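Local structure of D-alanyl-D-alanine carboxypeptidase (Streptococcus pneumoniae R6, 1XP4) at residues Q74-T77 and S82-P85; A111-I116 and K121-M126. The protein probably removes the C-terminal D-alanine from peptidoglycan precursors as a serine D-Ala-D-Ala carboxypeptidase, an activity linked to cell-wall synthesis and cell shape. All blocks are in the same frame, centred on the assembly; numbering follows the deposited sequence.

Contact 1 (Q74-T77 and S82-P85)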
loop_
_atom_site.group_PDB
_atom_site.type_symbol
_atom_site.label_atom_id
_atom_site.label_comp_id
_atom_site.label_asym_id
_atom_site.label_seq_id
_atom_site.Cartn_x
_atom_site.Cartn_y
_atom_site.Cartn_z
ATOM N N GLN A 74 -7.391 -9.356 -27.816
ATOM C CA GLN A 74 -6.482 -9.055 -28.916
ATOM C C GLN A 74 -5.202 -8.436 -28.405
ATOM O O GLN A 74 -4.124 -8.684 -28.937
ATOM C CB GLN A 74 -7.133 -8.091 -29.904
ATOM C CG GLN A 74 -8.077 -8.739 -30.899
ATOM C CD GLN A 74 -9.257 -7.842 -31.221
ATOM O OE1 GLN A 74 -9.177 -6.614 -31.086
ATOM N NE2 GLN A 74 -10.362 -8.448 -31.655
ATOM N N LEU A 75 -5.328 -7.623 -27.370
ATOM C CA LEU A 75 -4.177 -6.953 -26.799
ATOM C C LEU A 75 -3.068 -7.930 -26.425
ATOM O O LEU A 75 -1.934 -7.527 -26.167
ATOM C CB LEU A 75 -4.607 -6.160 -25.563
ATOM C CG LEU A 75 -3.565 -5.278 -24.885
ATOM C CD1 LEU A 75 -3.032 -4.268 -25.879
ATOM C CD2 LEU A 75 -4.191 -4.574 -23.704
ATOM N N THR A 76 -3.379 -9.219 -26.418
ATOM C CA THR A 76 -2.376 -10.193 -26.028
ATOM C C THR A 76 -1.680 -10.947 -27.147
ATOM O O THR A 76 -0.647 -11.568 -26.907
ATOM C CB THR A 76 -2.966 -11.208 -25.068
ATOM O OG1 THR A 76 -3.856 -12.079 -25.777
ATOM C CG2 THR A 76 -3.734 -10.488 -23.986
ATOM N N THR A 77 -2.228 -10.913 -28.359
ATOM C CA THR A 77 -1.594 -11.614 -29.471
ATOM C C THR A 77 -0.456 -10.779 -30.025
ATOM O O THR A 77 0.583 -11.313 -30.413
ATOM C CB THR A 77 -2.593 -11.937 -30.589
ATOM O OG1 THR A 77 -3.310 -10.751 -30.954
ATOM C CG2 THR A 77 -3.565 -13.021 -30.124
ATOM N N SER A 82 3.122 -6.633 -21.246
ATOM C CA SER A 82 3.231 -7.827 -20.425
ATOM C C SER A 82 1.871 -8.487 -20.241
ATOM O O SER A 82 0.959 -7.933 -19.624
ATOM C CB SER A 82 3.880 -7.494 -19.075
ATOM O OG SER A 82 3.405 -6.268 -18.553
ATOM N N ASN A 83 1.745 -9.674 -20.818
ATOM C CA ASN A 83 0.521 -10.446 -20.754
ATOM C C ASN A 83 0.857 -11.924 -20.772
ATOM O O ASN A 83 2.025 -12.314 -20.776
ATOM C CB ASN A 83 -0.376 -10.134 -21.949
ATOM C CG ASN A 83 -1.514 -9.197 -21.605
ATOM O OD1 ASN A 83 -2.228 -9.400 -20.622
ATOM N ND2 ASN A 83 -1.702 -8.173 -22.429
ATOM N N ILE A 84 -0.187 -12.741 -20.792
ATOM C CA ILE A 84 -0.043 -14.186 -20.812
ATOM C C ILE A 84 -1.170 -14.719 -21.688
ATOM O O ILE A 84 -2.205 -14.073 -21.843
ATOM C CB ILE A 84 -0.160 -14.774 -19.386
ATOM C CG1 ILE A 84 -1.543 -14.478 -18.805
ATOM C CG2 ILE A 84 0.896 -14.162 -18.486
ATOM C CD1 ILE A 84 -1.730 -14.973 -17.394
ATOM N N PRO A 85 -0.982 -15.901 -22.283
ATOM C CA PRO A 85 -2.021 -16.471 -23.141
ATOM C C PRO A 85 -3.356 -16.583 -22.418
ATOM O O PRO A 85 -3.401 -17.000 -21.263
ATOM C CB PRO A 85 -1.450 -17.836 -23.501
ATOM C CG PRO A 85 0.039 -17.600 -23.467
ATOM C CD PRO A 85 0.199 -16.780 -22.225
#
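Thr76 and Asn83 meet where one long loop turns back on itself, and the meeting is of a methyl group with the flat of a carboxamide. Thr76 CG2 stands above the amide plane of Asn83, 3.5 Å from both its CG and its ND2, and the two side chains cross at about a right angle. The torsion of Thr76 divides the labour of its branches: with chi1 at 72°, OG1 lies between the backbone N and the carbonyl carbon and hydrogen-bonds to Tyr73 O, while CG2, placed opposite the carbonyl carbon, is presented to Asn83. The hydroxyl is thus turned back to the preceding turn, which leaves the methyl to do the packing. Leu75 adds a looser contact, its CG 4.2 Å from Asn83 ND2; the backbone Leu75 O is 3.8 Å from the same ND2, too long for a hydrogen bond. A backbone hydrogen bond from Thr77 N to Gln74 O, 3.0 Å long, closes the turn that carries Leu75 and Thr76. What fixes the amide lies outside the pair, since Asn83 OD1 accepts from Ser107 N, and the side chain of Asn83 is about 7 Å from that of Lys44 and about 8 Å from that of Ser104, both predicted active-site residues, without touching either, so this loop contact lies beside the probable catalytic centre. Leu75 and Thr76 rest on the start of helix 106-117, at Ser107 and, for Leu75, also at Ile110; Ile84 reaches Ile203 of strand 201-204, so the loop packs on both that helix and that strand.

Contact 2 (A111-I116 and K121-M126); sequences ALAEKI and KDFVDM
The Phe123 ring lies against Ala113, whose CB sits over one face as a CH-pi contact, 3.9 Å from the ring centroid and 25° off its normal. CB is offset toward the rim, nearest to Phe123 CG at 3.5 Å. Ile116, one helical turn further on, comes instead to the ring edge, with its CB 4.0 Å from Phe123 CE1, and its CG2 branch passes on to the selenomethionine Met126, 4.2 Å from that residue's CE. Phe123 gets there because its CG is opposite the backbone N (chi1 -163°), which swings the ring across the small Ala113. Here the backbones come nearest, Ala113 CA to Phe123 CA at 5.8 Å. Around this first shell, helix 44-57 supplies the lining, Thr47 and Leu50 against Phe123, Leu50 against Met126 and Val51 against Ile116. Away from the contact, a salt bridge from Lys121 NZ to Asp125 OD2, 2.8 Å, joins successive turns, and Asp125 OD1 is also hydrogen-bonded to Tyr157 OH. Segments 111-116 and 121-126 cross at 86°, and the consecutive helices form a nearly orthogonal pair consistent with an alpha-alpha corner in the helical part of a beta-lactamase-like fold.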
loop_
_atom_site.group_PDB
_atom_site.type_symbol
_atom_site.label_atom_id
_atom_site.label_comp_id
_atom_site.label_asym_id
_atom_site.label_seq_id
_atom_site.Cartn_x
_atom_site.Cartn_y
_atom_site.Cartn_z
ATOM N N ALA A 111 -9.852 -7.002 -18.093
ATOM C CA ALA A 111 -10.948 -7.941 -17.896
ATOM C C ALA A 111 -11.669 -7.698 -16.560
ATOM O O ALA A 111 -12.898 -7.573 -16.522
ATOM C CB ALA A 111 -10.425 -9.374 -17.965
ATOM N N LEU A 112 -10.912 -7.633 -15.470
ATOM C CA LEU A 112 -11.500 -7.403 -14.154
ATOM C C LEU A 112 -12.311 -6.102 -14.125
ATOM O O LEU A 112 -13.401 -6.041 -13.542
ATOM C CB LEU A 112 -10.396 -7.347 -13.097
ATOM C CG LEU A 112 -9.754 -8.683 -12.716
ATOM C CD1 LEU A 112 -8.486 -8.451 -11.902
ATOM C CD2 LEU A 112 -10.759 -9.520 -11.940
ATOM N N ALA A 113 -11.766 -5.068 -14.764
ATOM C CA ALA A 113 -12.403 -3.759 -14.816
ATOM C C ALA A 113 -13.754 -3.794 -15.530
ATOM O O ALA A 113 -14.734 -3.230 -15.038
ATOM C CB ALA A 113 -11.470 -2.756 -15.496
ATOM N N GLU A 114 -13.803 -4.444 -16.691
ATOM C CA GLU A 114 -15.048 -4.539 -17.450
ATOM C C GLU A 114 -16.061 -5.345 -16.655
ATOM O O GLU A 114 -17.260 -5.081 -16.705
ATOM C CB GLU A 114 -14.821 -5.218 -18.796
ATOM C CG GLU A 114 -13.901 -4.471 -19.726
ATOM C CD GLU A 114 -14.012 -4.977 -21.148
ATOM O OE1 GLU A 114 -14.183 -6.204 -21.330
ATOM O OE2 GLU A 114 -13.926 -4.149 -22.083
ATOM N N LYS A 115 -15.569 -6.336 -15.921
ATOM C CA LYS A 115 -16.428 -7.170 -15.105
ATOM C C LYS A 115 -17.053 -6.364 -13.974
ATOM O O LYS A 115 -18.220 -6.565 -13.636
ATOM C CB LYS A 115 -15.626 -8.318 -14.503
ATOM C CG LYS A 115 -16.451 -9.294 -13.685
ATOM C CD LYS A 115 -17.468 -9.997 -14.570
ATOM C CE LYS A 115 -18.114 -11.171 -13.861
ATOM N NZ LYS A 115 -19.165 -11.801 -14.699
ATOM N N ILE A 116 -16.280 -5.450 -13.393
ATOM C CA ILE A 116 -16.777 -4.654 -12.275
ATOM C C ILE A 116 -17.561 -3.399 -12.646
ATOM O O ILE A 116 -18.496 -3.030 -11.937
ATOM C CB ILE A 116 -15.614 -4.253 -11.311
ATOM C CG1 ILE A 116 -14.955 -5.512 -10.739
ATOM C CG2 ILE A 116 -16.142 -3.399 -10.149
ATOM C CD1 ILE A 116 -13.839 -5.238 -9.748
ATOM N N LYS A 121 -13.688 2.509 -19.133
ATOM C CA LYS A 121 -13.988 3.914 -18.895
ATOM C C LYS A 121 -14.692 4.141 -17.569
ATOM O O LYS A 121 -14.280 4.987 -16.775
ATOM C CB LYS A 121 -14.872 4.496 -19.989
ATOM C CG LYS A 121 -15.254 5.929 -19.655
ATOM C CD LYS A 121 -16.352 6.502 -20.536
ATOM C CE LYS A 121 -16.688 7.942 -20.106
ATOM N NZ LYS A 121 -17.100 8.032 -18.677
ATOM N N ASP A 122 -15.782 3.413 -17.346
ATOM C CA ASP A 122 -16.520 3.559 -16.101
ATOM C C ASP A 122 -15.593 3.210 -14.954
ATOM O O ASP A 122 -15.576 3.899 -13.932
ATOM C CB ASP A 122 -17.751 2.647 -16.080
ATOM C CG ASP A 122 -18.777 3.028 -17.140
ATOM O OD1 ASP A 122 -19.130 4.223 -17.228
ATOM O OD2 ASP A 122 -19.238 2.133 -17.885
ATOM N N PHE A 123 -14.808 2.148 -15.126
ATOM C CA PHE A 123 -13.877 1.751 -14.077
ATOM C C PHE A 123 -12.911 2.902 -13.754
ATOM O O PHE A 123 -12.623 3.167 -12.585
ATOM C CB PHE A 123 -13.081 0.505 -14.484
ATOM C CG PHE A 123 -12.423 -0.177 -13.326
ATOM C CD1 PHE A 123 -13.146 -1.039 -12.509
ATOM C CD2 PHE A 123 -11.093 0.074 -13.018
ATOM C CE1 PHE A 123 -12.553 -1.642 -11.397
ATOM C CE2 PHE A 123 -10.488 -0.522 -11.908
ATOM C CZ PHE A 123 -11.223 -1.383 -11.098
ATOM N N VAL A 124 -12.419 3.585 -14.785
ATOM C CA VAL A 124 -11.511 4.708 -14.571
ATOM C C VAL A 124 -12.183 5.806 -13.740
ATOM O O VAL A 124 -11.561 6.401 -12.853
ATOM C CB VAL A 124 -11.015 5.320 -15.905
ATOM C CG1 VAL A 124 -10.251 6.617 -15.625
ATOM C CG2 VAL A 124 -10.107 4.320 -16.643
ATOM N N ASP A 125 -13.453 6.075 -14.022
ATOM C CA ASP A 125 -14.161 7.087 -13.266
ATOM C C ASP A 125 -14.221 6.630 -11.819
ATOM O O ASP A 125 -14.192 7.445 -10.893
ATOM C CB ASP A 125 -15.568 7.290 -13.824
ATOM C CG ASP A 125 -15.563 7.914 -15.214
ATOM O OD1 ASP A 125 -14.685 8.762 -15.494
ATOM O OD2 ASP A 125 -16.448 7.565 -16.023
HETATM N N MSE A 126 -14.297 5.320 -11.621
HETATM C CA MSE A 126 -14.338 4.782 -10.275
HETATM C C MSE A 126 -12.995 5.014 -9.598
HETATM O O MSE A 126 -12.943 5.403 -8.427
HETATM C CB MSE A 126 -14.662 3.284 -10.294
HETATM C CG MSE A 126 -16.141 2.967 -10.455
HETATM SE SE MSE A 126 -16.543 1.076 -10.525
HETATM C CE MSE A 126 -15.810 0.546 -8.822
#

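Followed from the N terminus, the chain leaves helix 70-74 and closes contact 1 across four intervening residues, a loop folding back on itself before strand 90-92. It then runs through helix 93-103 into helix 106-117, whose later turns carry the first half of contact 2. A tight bend leads into helix 120-133, which closes contact 2. The two contacts are in series, neither nested nor crossing, with centres about 19 Å apart and nearest atoms about 8 Å apart. Helix 106-117 connects the two, touching the loop of contact 1 at its start and forming one side of contact 2, the orthogonal helix pair that packs on helix 44-57.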